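Local atomic coordinates of O-succinylhomoserine sulfhydrylase (Mycobacterium tuberculosis, PDB entry 3NDN), a protein that probably catalyses the pyridoxal-phosphate-dependent formation of L-homocysteine from O-succinyl-L-homoserine and hydrogen sulfide, a step in methionine biosynthesis. Residues Q289-F294 with D403-D408; G326-F331 with V392-V397; P178-V183 with R305-P310. All coordinates share one frame; numbering follows the deposited sequence. Where two conformers were deposited one is given.

Contact 1. Residues Q289-F294 with D403-D408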
ATOM      1  N   GLN A 289      -8.077 -31.304  13.369  1.00 32.00           N
ATOM      2  CA  GLN A 289      -8.071 -32.659  13.970  1.00 32.99           C
ATOM      3  C   GLN A 289      -9.269 -32.833  14.909  1.00 32.93           C
ATOM      4  O   GLN A 289      -9.945 -33.863  14.869  1.00 32.27           O
ATOM      5  CB  GLN A 289      -6.751 -32.891  14.731  1.00 33.08           C
ATOM      6  CG  GLN A 289      -6.608 -34.255  15.419  1.00 35.28           C
ATOM      7  CD  GLN A 289      -6.135 -35.355  14.483  1.00 36.55           C
ATOM      8  OE1 GLN A 289      -5.194 -35.175  13.707  1.00 35.89           O
ATOM      9  NE2 GLN A 289      -6.763 -36.519  14.583  1.00 36.94           N
ATOM     10  N   ARG A 290      -9.528 -31.833  15.760  1.00 32.90           N
ATOM     11  CA  ARG A 290     -10.675 -31.873  16.682  1.00 34.26           C
ATOM     12  C   ARG A 290     -12.026 -31.869  15.952  1.00 33.73           C
ATOM     13  O   ARG A 290     -12.961 -32.556  16.363  1.00 34.07           O
ATOM     14  CB  ARG A 290     -10.641 -30.710  17.703  1.00 34.55           C
ATOM     15  CG  ARG A 290      -9.635 -30.848  18.853  1.00 37.93           C
ATOM     16  CD  ARG A 290      -9.799 -29.717  19.899  1.00 43.64           C
ATOM     17  NE  ARG A 290     -11.167 -29.659  20.419  1.00 47.88           N
ATOM     18  CZ  ARG A 290     -11.696 -28.655  21.121  1.00 50.32           C
ATOM     19  NH1 ARG A 290     -10.985 -27.576  21.428  1.00 50.98           N
ATOM     20  NH2 ARG A 290     -12.960 -28.734  21.521  1.00 51.79           N
ATOM     21  N   ILE A 291     -12.128 -31.067  14.897  1.00 33.55           N
ATOM     22  CA  ILE A 291     -13.356 -30.959  14.083  1.00 32.96           C
ATOM     23  C   ILE A 291     -13.644 -32.265  13.312  1.00 33.41           C
ATOM     24  O   ILE A 291     -14.802 -32.704  13.224  1.00 33.97           O
ATOM     25  CB  ILE A 291     -13.317 -29.669  13.157  1.00 32.70           C
ATOM     26  CG1 ILE A 291     -13.491 -28.402  14.007  1.00 32.29           C
ATOM     27  CG2 ILE A 291     -14.412 -29.703  12.062  1.00 32.78           C
ATOM     28  CD1 ILE A 291     -13.022 -27.086  13.338  1.00 30.26           C
ATOM     29  N   ALA A 292     -12.594 -32.899  12.792  1.00 32.90           N
ATOM     30  CA  ALA A 292     -12.725 -34.185  12.098  1.00 33.19           C
ATOM     31  C   ALA A 292     -13.256 -35.275  13.032  1.00 33.75           C
ATOM     32  O   ALA A 292     -14.145 -36.046  12.655  1.00 34.08           O
ATOM     33  CB  ALA A 292     -11.386 -34.607  11.502  1.00 33.20           C
ATOM     34  N   GLU A 293     -12.728 -35.311  14.260  1.00 33.83           N
ATOM     35  CA  GLU A 293     -13.180 -36.266  15.272  1.00 34.88           C
ATOM     36  C   GLU A 293     -14.639 -36.021  15.714  1.00 35.23           C
ATOM     37  O   GLU A 293     -15.399 -36.976  15.954  1.00 35.28           O
ATOM     38  CB  GLU A 293     -12.207 -36.265  16.468  1.00 35.22           C
ATOM     39  CG  GLU A 293     -10.808 -36.799  16.118  1.00 35.06           C
ATOM     40  CD  GLU A 293      -9.751 -36.496  17.179  1.00 38.98           C
ATOM     41  OE1 GLU A 293     -10.022 -35.691  18.100  1.00 40.47           O
ATOM     42  OE2 GLU A 293      -8.634 -37.054  17.077  1.00 37.10           O
ATOM     43  N   PHE A 294     -15.034 -34.749  15.804  1.00 35.45           N
ATOM     44  CA  PHE A 294     -16.407 -34.377  16.170  1.00 36.31           C
ATOM     45  C   PHE A 294     -17.411 -34.810  15.092  1.00 36.82           C
ATOM     46  O   PHE A 294     -18.451 -35.404  15.403  1.00 36.76           O
ATOM     47  CB  PHE A 294     -16.526 -32.870  16.480  1.00 36.57           C
ATOM     48  CG  PHE A 294     -17.955 -32.390  16.621  1.00 38.35           C
ATOM     49  CD1 PHE A 294     -18.647 -32.566  17.823  1.00 39.23           C
ATOM     50  CD2 PHE A 294     -18.614 -31.805  15.542  1.00 38.18           C
ATOM     51  CE1 PHE A 294     -19.962 -32.139  17.951  1.00 41.31           C
ATOM     52  CE2 PHE A 294     -19.939 -31.375  15.658  1.00 39.85           C
ATOM     53  CZ  PHE A 294     -20.613 -31.542  16.861  1.00 40.70           C
ATOM     54  N   ASP A 403     -14.236 -24.305  19.897  1.00 36.16           N
ATOM     55  CA  ASP A 403     -15.558 -24.502  20.497  1.00 37.10           C
ATOM     56  C   ASP A 403     -16.659 -23.704  19.786  1.00 36.08           C
ATOM     57  O   ASP A 403     -17.785 -24.168  19.677  1.00 36.13           O
ATOM     58  CB  ASP A 403     -15.531 -24.121  21.987  1.00 38.45           C
ATOM     59  CG  ASP A 403     -14.658 -25.051  22.827  1.00 41.36           C
ATOM     60  OD1 ASP A 403     -14.494 -26.247  22.464  1.00 44.16           O
ATOM     61  OD2 ASP A 403     -14.164 -24.576  23.877  1.00 46.10           O
ATOM     62  N   ASP A 404     -16.339 -22.497  19.320  1.00 35.36           N
ATOM     63  CA  ASP A 404     -17.316 -21.661  18.618  1.00 34.50           C
ATOM     64  C   ASP A 404     -17.636 -22.270  17.234  1.00 33.61           C
ATOM     65  O   ASP A 404     -18.781 -22.203  16.774  1.00 33.62           O
ATOM     66  CB  ASP A 404     -16.810 -20.206  18.448  1.00 34.82           C
ATOM     67  CG  ASP A 404     -16.742 -19.411  19.773  1.00 37.15           C
ATOM     68  OD1 ASP A 404     -17.513 -19.688  20.716  1.00 38.50           O
ATOM     69  OD2 ASP A 404     -15.917 -18.466  19.859  1.00 38.32           O
ATOM     70  N   LEU A 405     -16.626 -22.853  16.581  1.00 32.12           N
ATOM     71  CA  LEU A 405     -16.807 -23.492  15.261  1.00 31.36           C
ATOM     72  C   LEU A 405     -17.644 -24.782  15.353  1.00 31.72           C
ATOM     73  O   LEU A 405     -18.529 -25.022  14.518  1.00 31.34           O
ATOM     74  CB  LEU A 405     -15.460 -23.764  14.587  1.00 31.14           C
ATOM     75  CG  LEU A 405     -14.630 -22.538  14.135  1.00 29.83           C
ATOM     76  CD1 LEU A 405     -13.195 -22.928  13.815  1.00 30.38           C
ATOM     77  CD2 LEU A 405     -15.285 -21.853  12.918  1.00 29.69           C
ATOM     78  N   ILE A 406     -17.345 -25.605  16.352  1.00 31.62           N
ATOM     79  CA  ILE A 406     -18.121 -26.836  16.618  1.00 32.24           C
ATOM     80  C   ILE A 406     -19.594 -26.543  16.913  1.00 33.02           C
ATOM     81  O   ILE A 406     -20.478 -27.218  16.379  1.00 34.53           O
ATOM     82  CB  ILE A 406     -17.453 -27.724  17.712  1.00 32.10           C
ATOM     83  CG1 ILE A 406     -16.211 -28.403  17.121  1.00 30.88           C
ATOM     84  CG2 ILE A 406     -18.439 -28.800  18.227  1.00 32.79           C
ATOM     85  CD1 ILE A 406     -15.233 -28.988  18.135  1.00 31.33           C
ATOM     86  N   ALA A 407     -19.854 -25.540  17.752  1.00 33.67           N
ATOM     87  CA  ALA A 407     -21.204 -25.050  17.999  1.00 34.10           C
ATOM     88  C   ALA A 407     -21.954 -24.656  16.709  1.00 34.41           C
ATOM     89  O   ALA A 407     -23.114 -25.004  16.563  1.00 34.14           O
ATOM     90  CB  ALA A 407     -21.193 -23.868  18.996  1.00 34.44           C
ATOM     91  N   ASP A 408     -21.300 -23.915  15.804  1.00 33.96           N
ATOM     92  CA  ASP A 408     -21.910 -23.490  14.529  1.00 34.60           C
ATOM     93  C   ASP A 408     -22.219 -24.680  13.615  1.00 34.67           C
ATOM     94  O   ASP A 408     -23.266 -24.718  12.968  1.00 35.20           O
ATOM     95  CB  ASP A 408     -20.994 -22.467  13.796  1.00 34.32           C
ATOM     96  CG  ASP A 408     -21.721 -21.684  12.676  1.00 35.68           C
ATOM     97  OD1 ASP A 408     -22.918 -21.339  12.834  1.00 35.78           O
ATOM     98  OD2 ASP A 408     -21.076 -21.367  11.641  1.00 34.51           O
TER

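Contact 2. Residues G326-F331 with V392-V397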
ATOM      1  N   GLY A 326      -3.460 -31.600   8.153  1.00 30.52           N
ATOM      2  CA  GLY A 326      -3.729 -30.374   7.384  1.00 30.87           C
ATOM      3  C   GLY A 326      -4.846 -29.537   7.984  1.00 31.03           C
ATOM      4  O   GLY A 326      -5.206 -29.740   9.148  1.00 31.99           O
ATOM      5  N   THR A 327      -5.423 -28.625   7.191  1.00 30.81           N
ATOM      6  CA  THR A 327      -6.432 -27.675   7.710  1.00 30.83           C
ATOM      7  C   THR A 327      -7.822 -27.756   7.038  1.00 31.43           C
ATOM      8  O   THR A 327      -8.664 -26.876   7.258  1.00 31.54           O
ATOM      9  CB  THR A 327      -5.931 -26.198   7.592  1.00 30.97           C
ATOM     10  OG1 THR A 327      -5.818 -25.851   6.209  1.00 31.12           O
ATOM     11  CG2 THR A 327      -4.578 -26.005   8.284  1.00 29.95           C
ATOM     12  N   VAL A 328      -8.047 -28.796   6.222  1.00 31.20           N
ATOM     13  CA  VAL A 328      -9.312 -28.996   5.485  1.00 31.05           C
ATOM     14  C   VAL A 328      -9.957 -30.355   5.855  1.00 31.02           C
ATOM     15  O   VAL A 328      -9.269 -31.384   5.901  1.00 31.24           O
ATOM     16  CB  VAL A 328      -9.075 -28.934   3.962  1.00 31.02           C
ATOM     17  CG1 VAL A 328     -10.395 -28.980   3.195  1.00 32.30           C
ATOM     18  CG2 VAL A 328      -8.299 -27.668   3.576  1.00 30.68           C
ATOM     19  N   VAL A 329     -11.264 -30.341   6.118  1.00 30.54           N
ATOM     20  CA  VAL A 329     -12.041 -31.558   6.459  1.00 31.03           C
ATOM     21  C   VAL A 329     -13.204 -31.781   5.470  1.00 31.44           C
ATOM     22  O   VAL A 329     -14.039 -30.894   5.287  1.00 31.61           O
ATOM     23  CB  VAL A 329     -12.623 -31.471   7.884  1.00 30.65           C
ATOM     24  CG1 VAL A 329     -13.301 -32.803   8.291  1.00 31.62           C
ATOM     25  CG2 VAL A 329     -11.536 -31.065   8.896  1.00 31.68           C
ATOM     26  N   THR A 330     -13.271 -32.971   4.874  1.00 32.14           N
ATOM     27  CA  THR A 330     -14.341 -33.339   3.928  1.00 32.88           C
ATOM     28  C   THR A 330     -15.255 -34.399   4.585  1.00 33.78           C
ATOM     29  O   THR A 330     -14.757 -35.308   5.254  1.00 33.96           O
ATOM     30  CB  THR A 330     -13.725 -33.859   2.596  1.00 32.45           C
ATOM     31  OG1 THR A 330     -12.878 -32.843   2.029  1.00 32.78           O
ATOM     32  CG2 THR A 330     -14.808 -34.218   1.566  1.00 32.72           C
ATOM     33  N   PHE A 331     -16.573 -34.265   4.413  1.00 34.47           N
ATOM     34  CA  PHE A 331     -17.542 -35.269   4.919  1.00 35.39           C
ATOM     35  C   PHE A 331     -18.802 -35.439   4.052  1.00 36.48           C
ATOM     36  O   PHE A 331     -19.106 -34.596   3.208  1.00 36.78           O
ATOM     37  CB  PHE A 331     -17.934 -34.978   6.375  1.00 35.31           C
ATOM     38  CG  PHE A 331     -18.794 -33.739   6.556  1.00 35.92           C
ATOM     39  CD1 PHE A 331     -20.169 -33.861   6.751  1.00 36.73           C
ATOM     40  CD2 PHE A 331     -18.225 -32.465   6.559  1.00 35.52           C
ATOM     41  CE1 PHE A 331     -20.975 -32.733   6.933  1.00 36.92           C
ATOM     42  CE2 PHE A 331     -19.021 -31.325   6.747  1.00 36.74           C
ATOM     43  CZ  PHE A 331     -20.401 -31.461   6.927  1.00 36.19           C
ATOM     44  N   VAL A 392     -21.878 -34.365  -0.300  1.00 39.32           N
ATOM     45  CA  VAL A 392     -20.528 -34.064   0.199  1.00 37.92           C
ATOM     46  C   VAL A 392     -20.322 -32.561   0.477  1.00 37.05           C
ATOM     47  O   VAL A 392     -20.698 -31.713  -0.343  1.00 37.41           O
ATOM     48  CB  VAL A 392     -19.447 -34.602  -0.776  1.00 38.08           C
ATOM     49  CG1 VAL A 392     -18.065 -34.162  -0.353  1.00 36.73           C
ATOM     50  CG2 VAL A 392     -19.516 -36.131  -0.861  1.00 37.86           C
ATOM     51  N   VAL A 393     -19.744 -32.263   1.647  1.00 35.61           N
ATOM     52  CA  VAL A 393     -19.443 -30.891   2.135  1.00 34.99           C
ATOM     53  C   VAL A 393     -17.947 -30.776   2.522  1.00 34.12           C
ATOM     54  O   VAL A 393     -17.374 -31.732   3.060  1.00 34.03           O
ATOM     55  CB  VAL A 393     -20.367 -30.519   3.348  1.00 35.03           C
ATOM     56  CG1 VAL A 393     -20.033 -29.146   3.926  1.00 34.45           C
ATOM     57  CG2 VAL A 393     -21.844 -30.558   2.934  1.00 36.22           C
ATOM     58  N   ARG A 394     -17.313 -29.635   2.211  1.00 33.44           N
ATOM     59  CA  ARG A 394     -15.891 -29.372   2.550  1.00 32.59           C
ATOM     60  C   ARG A 394     -15.719 -28.132   3.456  1.00 31.96           C
ATOM     61  O   ARG A 394     -16.207 -27.047   3.111  1.00 30.95           O
ATOM     62  CB  ARG A 394     -15.068 -29.153   1.274  1.00 32.33           C
ATOM     63  CG  ARG A 394     -13.551 -29.247   1.493  1.00 32.57           C
ATOM     64  CD  ARG A 394     -12.747 -28.718   0.301  1.00 33.79           C
ATOM     65  NE  ARG A 394     -12.874 -27.266   0.124  1.00 34.48           N
ATOM     66  CZ  ARG A 394     -12.372 -26.591  -0.913  1.00 35.77           C
ATOM     67  NH1 ARG A 394     -11.721 -27.231  -1.886  1.00 34.69           N
ATOM     68  NH2 ARG A 394     -12.537 -25.273  -0.993  1.00 34.83           N
ATOM     69  N   ILE A 395     -15.020 -28.283   4.589  1.00 30.79           N
ATOM     70  CA  ILE A 395     -14.789 -27.153   5.518  1.00 31.07           C
ATOM     71  C   ILE A 395     -13.290 -26.786   5.629  1.00 30.37           C
ATOM     72  O   ILE A 395     -12.435 -27.652   5.887  1.00 30.56           O
ATOM     73  CB  ILE A 395     -15.375 -27.408   6.940  1.00 31.56           C
ATOM     74  CG1 ILE A 395     -16.904 -27.559   6.880  1.00 32.26           C
ATOM     75  CG2 ILE A 395     -15.003 -26.258   7.914  1.00 31.42           C
ATOM     76  CD1 ILE A 395     -17.542 -27.997   8.206  1.00 34.68           C
ATOM     77  N   SER A 396     -12.993 -25.509   5.415  1.00 30.26           N
ATOM     78  CA  SER A 396     -11.631 -24.959   5.551  1.00 29.21           C
ATOM     79  C   SER A 396     -11.485 -24.308   6.926  1.00 29.22           C
ATOM     80  O   SER A 396     -12.186 -23.345   7.238  1.00 29.29           O
ATOM     81  CB  SER A 396     -11.362 -23.973   4.414  1.00 29.25           C
ATOM     82  OG  SER A 396     -10.062 -23.395   4.472  1.00 29.50           O
ATOM     83  N   VAL A 397     -10.577 -24.837   7.748  1.00 29.63           N
ATOM     84  CA  VAL A 397     -10.427 -24.418   9.168  1.00 30.30           C
ATOM     85  C   VAL A 397      -9.417 -23.285   9.401  1.00 30.90           C
ATOM     86  O   VAL A 397      -8.236 -23.402   9.035  1.00 30.45           O
ATOM     87  CB  VAL A 397     -10.108 -25.637  10.077  1.00 30.73           C
ATOM     88  CG1 VAL A 397      -9.922 -25.229  11.564  1.00 30.75           C
ATOM     89  CG2 VAL A 397     -11.237 -26.683   9.965  1.00 30.57           C
TER
HETATM   90  O   HOH W   1      -7.355 -24.151   4.938  1.00 29.10           O

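Contact 3. Residues P178-V183 with R305-P310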
ATOM      1  N   PRO A 178     -11.352 -32.624  -3.521  1.00 41.42           N
ATOM      2  CA  PRO A 178     -11.731 -32.700  -2.109  1.00 40.96           C
ATOM      3  C   PRO A 178     -11.688 -34.067  -1.428  1.00 40.92           C
ATOM      4  O   PRO A 178     -11.887 -34.123  -0.217  1.00 40.71           O
ATOM      5  CB  PRO A 178     -13.184 -32.223  -2.141  1.00 41.45           C
ATOM      6  CG  PRO A 178     -13.694 -32.780  -3.458  1.00 41.94           C
ATOM      7  CD  PRO A 178     -12.522 -32.794  -4.405  1.00 41.45           C
ATOM      8  N   MET A 179     -11.434 -35.147  -2.168  1.00 40.53           N
ATOM      9  CA  MET A 179     -11.551 -36.499  -1.585  1.00 40.59           C
ATOM     10  C   MET A 179     -10.355 -36.915  -0.716  1.00 39.75           C
ATOM     11  O   MET A 179     -10.426 -37.917   0.001  1.00 39.84           O
ATOM     12  CB  MET A 179     -11.842 -37.560  -2.656  1.00 41.29           C
ATOM     13  CG  MET A 179     -13.132 -37.334  -3.457  1.00 43.26           C
ATOM     14  SD  MET A 179     -14.680 -37.221  -2.501  1.00 44.93           S
ATOM     15  CE  MET A 179     -14.853 -38.877  -1.862  1.00 42.44           C
ATOM     16  N   GLN A 180      -9.260 -36.153  -0.795  1.00 38.59           N
ATOM     17  CA  GLN A 180      -8.070 -36.369   0.057  1.00 38.29           C
ATOM     18  C   GLN A 180      -7.398 -37.758  -0.116  1.00 38.39           C
ATOM     19  O   GLN A 180      -6.966 -38.389   0.860  1.00 38.62           O
ATOM     20  CB  GLN A 180      -8.351 -35.992   1.537  1.00 37.67           C
ATOM     21  CG  GLN A 180      -9.179 -34.683   1.712  1.00 38.80           C
ATOM     22  CD  GLN A 180      -9.060 -33.995   3.088  1.00 40.52           C
ATOM     23  OE1 GLN A 180      -8.088 -34.179   3.814  1.00 42.78           O
ATOM     24  NE2 GLN A 180     -10.048 -33.162   3.420  1.00 39.69           N
ATOM     25  N   SER A 181      -7.331 -38.205  -1.374  1.00 38.18           N
ATOM     26  CA  SER A 181      -6.578 -39.393  -1.788  0.70 38.50           C
ATOM     27  C   SER A 181      -5.088 -39.053  -1.820  1.00 38.16           C
ATOM     28  O   SER A 181      -4.721 -37.913  -2.158  1.00 37.46           O
ATOM     29  CB  SER A 181      -7.068 -39.827  -3.181  0.70 39.01           C
ATOM     30  OG  SER A 181      -6.283 -40.871  -3.737  0.70 40.63           O
ATOM     31  N   LEU A 182      -4.225 -40.018  -1.481  1.00 37.93           N
ATOM     32  CA  LEU A 182      -2.767 -39.780  -1.445  1.00 37.16           C
ATOM     33  C   LEU A 182      -1.961 -40.424  -2.591  1.00 37.40           C
ATOM     34  O   LEU A 182      -2.388 -41.418  -3.186  1.00 38.20           O
ATOM     35  CB  LEU A 182      -2.167 -40.228  -0.089  1.00 37.16           C
ATOM     36  CG  LEU A 182      -2.820 -39.831   1.246  1.00 36.92           C
ATOM     37  CD1 LEU A 182      -1.890 -40.130   2.412  1.00 36.97           C
ATOM     38  CD2 LEU A 182      -3.231 -38.377   1.298  1.00 35.86           C
ATOM     39  N   VAL A 183      -0.791 -39.845  -2.878  1.00 36.73           N
ATOM     40  CA  VAL A 183       0.209 -40.433  -3.781  1.00 36.74           C
ATOM     41  C   VAL A 183       1.473 -40.763  -2.953  1.00 36.53           C
ATOM     42  O   VAL A 183       1.888 -39.956  -2.121  1.00 35.99           O
ATOM     43  CB  VAL A 183       0.566 -39.456  -4.939  1.00 36.38           C
ATOM     44  CG1 VAL A 183       1.654 -40.036  -5.841  1.00 36.32           C
ATOM     45  CG2 VAL A 183      -0.688 -39.106  -5.761  1.00 36.42           C
ATOM     46  N   ARG A 305     -13.367 -37.692   5.615  1.00 35.47           N
ATOM     47  CA  ARG A 305     -12.030 -37.877   5.055  1.00 35.69           C
ATOM     48  C   ARG A 305     -11.080 -36.801   5.596  1.00 34.84           C
ATOM     49  O   ARG A 305     -11.309 -35.604   5.403  1.00 34.75           O
ATOM     50  CB  ARG A 305     -12.058 -37.896   3.514  1.00 36.46           C
ATOM     51  CG  ARG A 305     -12.552 -39.198   2.866  1.00 38.58           C
ATOM     52  CD  ARG A 305     -11.547 -40.348   3.018  1.00 41.91           C
ATOM     53  NE  ARG A 305     -11.987 -41.546   2.299  1.00 44.88           N
ATOM     54  CZ  ARG A 305     -12.741 -42.519   2.822  1.00 46.71           C
ATOM     55  NH1 ARG A 305     -13.146 -42.472   4.093  1.00 47.51           N
ATOM     56  NH2 ARG A 305     -13.082 -43.555   2.073  1.00 47.24           N
ATOM     57  N   TYR A 306     -10.061 -37.256   6.334  1.00 34.21           N
ATOM     58  CA  TYR A 306      -9.004 -36.429   6.922  1.00 33.02           C
ATOM     59  C   TYR A 306      -7.817 -37.374   7.142  1.00 32.66           C
ATOM     60  O   TYR A 306      -7.990 -38.439   7.739  1.00 32.72           O
ATOM     61  CB  TYR A 306      -9.455 -35.791   8.255  1.00 32.78           C
ATOM     62  CG  TYR A 306      -8.446 -34.816   8.878  1.00 31.60           C
ATOM     63  CD1 TYR A 306      -8.185 -33.568   8.285  1.00 31.50           C
ATOM     64  CD2 TYR A 306      -7.751 -35.141  10.063  1.00 31.00           C
ATOM     65  CE1 TYR A 306      -7.261 -32.673   8.848  1.00 30.25           C
ATOM     66  CE2 TYR A 306      -6.831 -34.245  10.639  1.00 30.85           C
ATOM     67  CZ  TYR A 306      -6.588 -33.022  10.023  1.00 31.64           C
ATOM     68  OH  TYR A 306      -5.658 -32.164  10.574  1.00 31.61           O
ATOM     69  N   PRO A 307      -6.616 -37.015   6.635  1.00 31.98           N
ATOM     70  CA  PRO A 307      -5.469 -37.946   6.592  1.00 31.88           C
ATOM     71  C   PRO A 307      -4.945 -38.442   7.949  1.00 32.22           C
ATOM     72  O   PRO A 307      -4.317 -39.500   7.994  1.00 32.56           O
ATOM     73  CB  PRO A 307      -4.371 -37.112   5.890  1.00 31.88           C
ATOM     74  CG  PRO A 307      -5.134 -36.118   5.081  1.00 31.20           C
ATOM     75  CD  PRO A 307      -6.265 -35.724   6.010  1.00 31.53           C
ATOM     76  N   TYR A 308      -5.181 -37.691   9.029  1.00 32.13           N
ATOM     77  CA  TYR A 308      -4.714 -38.090  10.367  1.00 33.17           C
ATOM     78  C   TYR A 308      -5.830 -38.708  11.243  1.00 34.24           C
ATOM     79  O   TYR A 308      -5.671 -38.885  12.459  1.00 34.42           O
ATOM     80  CB  TYR A 308      -3.972 -36.930  11.072  1.00 32.71           C
ATOM     81  CG  TYR A 308      -2.444 -37.063  11.089  1.00 32.18           C
ATOM     82  CD1 TYR A 308      -1.739 -36.922  12.284  1.00 32.80           C
ATOM     83  CD2 TYR A 308      -1.716 -37.388   9.933  1.00 31.21           C
ATOM     84  CE1 TYR A 308      -0.354 -37.066  12.335  1.00 33.57           C
ATOM     85  CE2 TYR A 308      -0.305 -37.521   9.972  1.00 31.87           C
ATOM     86  CZ  TYR A 308       0.355 -37.369  11.185  1.00 33.28           C
ATOM     87  OH  TYR A 308       1.729 -37.493  11.278  1.00 35.56           O
ATOM     88  N   LEU A 309      -6.957 -39.013  10.606  1.00 35.67           N
ATOM     89  CA  LEU A 309      -8.005 -39.852  11.203  1.00 37.67           C
ATOM     90  C   LEU A 309      -7.683 -41.335  10.920  1.00 38.76           C
ATOM     91  O   LEU A 309      -7.519 -41.708   9.755  1.00 39.21           O
ATOM     92  CB  LEU A 309      -9.366 -39.452  10.610  1.00 37.84           C
ATOM     93  CG  LEU A 309     -10.676 -39.707  11.355  1.00 40.09           C
ATOM     94  CD1 LEU A 309     -10.670 -39.091  12.762  1.00 37.56           C
ATOM     95  CD2 LEU A 309     -11.854 -39.190  10.516  1.00 39.67           C
ATOM     96  N   PRO A 310      -7.589 -42.190  11.974  1.00 39.69           N
ATOM     97  CA  PRO A 310      -7.148 -43.596  11.792  1.00 40.61           C
ATOM     98  C   PRO A 310      -7.952 -44.449  10.797  1.00 41.30           C
ATOM     99  O   PRO A 310      -7.409 -45.403  10.225  1.00 41.95           O
ATOM    100  CB  PRO A 310      -7.206 -44.172  13.211  1.00 40.79           C
ATOM    101  CG  PRO A 310      -6.983 -42.972  14.093  1.00 40.87           C
ATOM    102  CD  PRO A 310      -7.708 -41.847  13.408  1.00 40.06           C
TER
HETATM  103  O   HOH W   2     -10.594 -40.788  -0.023  1.00 42.11           O

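Contact 1. Residues Q289-F294 with D403-D408
R290 reaches across from one helix to D403 of the other and forms a salt bridge, with NH2 3.1 Å from OD1. The bond is nearly straight. OD1 sits at the edge of the guanidinium, near its plane, and is met almost end-on along its own C-O bond. The guanidinium and carboxylate planes are strongly turned against each other, and NH2 makes the bond to OD1. The arginine chain is extended at chi2 and bends at chi3, which swings the guanidinium round toward the second helix. R290 and D403 are exposed, and the charge pair lies at the outer margin of the contact.

Next to the charge pair the contact is apolar, and I406 is its centre. The two branches of I406, the CG2 methyl and the CG1-CD1 arm, do different work. CG2 stands over one face of the F294 ring, 3.6 Å from the ring centroid and only 8° off the ring normal. This is a CH-pi contact with all six ring carbons at similar distance. F294 holds its ring there with CG anti to the backbone N (chi1 170°). The other branch runs past I291, with CG1 of I406 4.1 Å from CG1 of I291. Its tip, CD1, also comes near R290 NH2. Deeper in, I291 CD1 meets L405 CD1 at 4.2 Å.

This is a near-parallel helix pair with an apolar seam and a marginal salt bridge, beside the C-terminal sheet of a trans-sulfuration enzyme. The segments, on helices 277-296 and 402-413, run 29° apart, with axes 10.6 Å from each other at closest approach. I291 and F294 also touch I409 and D410 of helix 402-413. I291 extends inward to V397, just after strand 392-396, while D404 bonds to S26 and T29 of a second subunit.

Contact 2. Residues G326-F331 with V392-V397
Strands 328-331 and 392-396 run antiparallel, and V329-I395 and F331-V393 are their hydrogen-bonded pairs. Each of these pairs makes two backbone bonds. A further one, from V397 N to T327 O at 2.8 Å, continues the ladder beyond the strand ends.

On the face of V329, F331, V393 and I395, the F331 ring lies alongside V393. Its chi1 of 70° puts CG between the backbone N and the carbonyl carbon. CB of V393 makes a CH-pi contact over the ring face, 4.1 Å from the centroid and 28° off the normal, while F331 CE2 meets I395 CD1 at 3.9 Å. On the face of V328, T330 and R394, V328 CG1 touches R394 CG at 3.6 Å. T330 CG2 also meets V392 CG1. R394 NH1 bonds to N177 OD1, and T330 OG1 to P178 O. At the far end a water bridges T327 OG1 (2.6 Å) and S396 OG (2.8 Å). T327 OG1 is also bonded to H228 NE2, next in sequence to K227, the lysine predicted to carry pyridoxal phosphate. This end therefore lies near the cofactor lysine.

The two are the second and third strands of the five-stranded C-terminal sheet, flanked by strands 301-305 and 366-368. Helix 277-296 packs on the face carrying F331, through L295.

Contact 3. Residues P178-V183 with R305-P310
Q180 brings OE1 against the P307 ring, 3.2 Å from CD, the two side chains crossing at about a right angle. Beyond CG the glutamine chain is extended (chi2 -159°), which carries the amide to the proline. OE1 is buried here without a hydrogen-bonding partner in the model. NE2 lies 3.4 Å from R305 O, but the angle is too poor for a bond. Its N-H groups are used instead on T330 OG1 and V328 O.

The second link is through water. One water donates to M179 O at 2.9 Å and accepts from R305 NE at 2.8 Å, lying in the guanidinium plane at its edge. R305 bends at chi2 (-71°), and its aliphatic part runs past the same carbonyl, with CG 3.8 Å from M179 O.

No direct hydrogen bond joins the two segments. A type I turn from Y306 to L309 shapes the second. L182 and P307 both pack on A318 of helix 315-321. Y306 packs on helix 277-296, and its OH bonds to G326 O. The contact joins the two sheet regions of this PLP-enzyme fold: the loop with the cis peptide before P178 follows strand 169-173 of the seven-stranded sheet, and segment 305-310 starts at the end of strand 301-305, at the edge of the five-stranded one.

Overall arrangement
From the N terminus, 178-183 comes first, in the loop between strand 169-173 and helix 185-194. Segment 289-294 follows on helix 277-296. Contact 3 closes at 305-310, so the helix segment falls within its loop. Contact 2 then opens at 326-331 and closes at 392-397, in series with contact 3. Contact 1 closes last, at 403-408. Its loop encloses contact 2 and crosses contact 3. A292 lies against both V329 and Y306, so the helix touches contacts 2 and 3. Contact 3 joins the loop after a strand of the seven-stranded sheet to the five-stranded sheet, whose second and third strands form contact 2. Contact 1 holds two helices together beside that sheet.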